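Local coordinates for BIFUNCTIONAL PROTEIN Proline utilization A (PutA) (Corynebacterium freiburgense, PDB 5UX5), which probably oxidises proline to glutamate in two steps, through an FAD-dependent proline dehydrogenase and an NAD-dependent aldehyde dehydrogenase carried on one chain, at residues D958-G961 and S966-F969. Sequence-based numbering, arbitrary orientation.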
loop_
_atom_site.group_PDB
_atom_site.type_symbol
_atom_site.label_atom_id
_atom_site.label_comp_id
_atom_site.label_asym_id
_atom_site.label_seq_id
_atom_site.Cartn_x
_atom_site.Cartn_y
_atom_site.Cartn_z
ATOM N N ASP A 958 -15.554 10.036 -5.159
ATOM C CA ASP A 958 -14.300 9.332 -5.431
ATOM C C ASP A 958 -13.491 10.203 -6.383
ATOM O O ASP A 958 -13.749 10.221 -7.583
ATOM C CB ASP A 958 -14.580 7.944 -6.013
ATOM C CG ASP A 958 -13.341 7.082 -6.144
ATOM O OD1 ASP A 958 -12.231 7.640 -6.371
ATOM O OD2 ASP A 958 -13.493 5.834 -6.040
ATOM N N PHE A 959 -12.525 10.947 -5.842
ATOM C CA PHE A 959 -11.735 11.875 -6.658
ATOM C C PHE A 959 -10.719 11.160 -7.564
ATOM O O PHE A 959 -10.367 11.691 -8.622
ATOM C CB PHE A 959 -10.973 12.868 -5.765
ATOM C CG PHE A 959 -11.849 13.734 -4.913
ATOM C CD1 PHE A 959 -12.584 14.776 -5.469
ATOM C CD2 PHE A 959 -11.907 13.529 -3.538
ATOM C CE1 PHE A 959 -13.379 15.567 -4.674
ATOM C CE2 PHE A 959 -12.706 14.326 -2.731
ATOM C CZ PHE A 959 -13.448 15.338 -3.302
ATOM N N THR A 960 -10.214 9.986 -7.187
ATOM C CA THR A 960 -9.091 9.462 -7.950
ATOM C C THR A 960 -9.523 8.465 -9.008
ATOM O O THR A 960 -8.831 8.313 -10.020
ATOM C CB THR A 960 -8.007 8.855 -7.030
ATOM O OG1 THR A 960 -8.613 8.079 -6.010
ATOM C CG2 THR A 960 -7.125 9.963 -6.359
ATOM N N GLY A 961 -10.631 7.771 -8.787
ATOM C CA GLY A 961 -11.254 6.975 -9.827
ATOM C C GLY A 961 -10.500 5.754 -10.285
ATOM O O GLY A 961 -10.725 5.315 -11.413
ATOM N N SER A 966 -11.870 1.447 -4.780
ATOM C CA SER A 966 -12.812 2.536 -4.555
ATOM C C SER A 966 -12.325 3.409 -3.408
ATOM O O SER A 966 -12.085 2.915 -2.307
ATOM C CB SER A 966 -14.195 1.978 -4.242
ATOM O OG SER A 966 -15.039 3.028 -3.839
ATOM N N ASN A 967 -12.155 4.701 -3.660
ATOM C CA ASN A 967 -11.698 5.629 -2.627
ATOM C C ASN A 967 -12.689 6.787 -2.512
ATOM O O ASN A 967 -12.661 7.716 -3.329
ATOM C CB ASN A 967 -10.273 6.094 -2.920
ATOM C CG ASN A 967 -9.251 4.946 -2.770
ATOM O OD1 ASN A 967 -8.986 4.496 -1.655
ATOM N ND2 ASN A 967 -8.665 4.501 -3.882
ATOM N N VAL A 968 -13.530 6.744 -1.466
ATOM C CA VAL A 968 -14.691 7.624 -1.288
ATOM C C VAL A 968 -14.428 8.683 -0.218
ATOM O O VAL A 968 -13.881 8.391 0.851
ATOM C CB VAL A 968 -15.935 6.782 -0.937
ATOM C CG1 VAL A 968 -17.059 7.630 -0.470
ATOM C CG2 VAL A 968 -16.372 5.993 -2.161
ATOM N N PHE A 969 -14.846 9.918 -0.504
ATOM C CA PHE A 969 -14.760 11.037 0.431
ATOM C C PHE A 969 -16.181 11.507 0.707
ATOM O O PHE A 969 -16.882 11.944 -0.211
ATOM C CB PHE A 969 -13.926 12.181 -0.141
ATOM C CG PHE A 969 -13.795 13.345 0.783
ATOM C CD1 PHE A 969 -12.892 13.309 1.829
ATOM C CD2 PHE A 969 -14.595 14.479 0.626
ATOM C CE1 PHE A 969 -12.790 14.381 2.704
ATOM C CE2 PHE A 969 -14.498 15.552 1.500
ATOM C CZ PHE A 969 -13.605 15.501 2.547
#
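D958 comes alongside V968, their CA atoms 4.5 Å apart, where the turn 958-961 lies against the edge of strand 966-969; the D958 CA-H also points at N967 O. The carboxylate of D958 does most of the joining. With CG anti to the backbone N (chi1 -172°), it runs back toward S966, and D958 OD2 accepts from N967 N at 3.0 Å, met from well above the carboxylate plane. Within the turn, D958 OD1 accepts from G961 N at 2.9 Å and, weakly, from T960 N: an Asx motif. One carboxylate thus bonds both within the turn and to the strand. Toward the F969 end of the strand segment, F959 CE2 rests 3.6 Å from F969 CB. The two rings meet obliquely, their planes at 44°. T960 OG1 comes within 4.0 Å of N967 CB, while the amide oxygen of N967 turns to S1062 and Q885. The turn follows helix 936-953 and leads back into strand 965-980, whose backbone pairs here with antiparallel strand 1056-1064 through S966-T1063 and V968-V1061, while F969 makes a backbone hydrogen bond with Q957 just ahead of the turn.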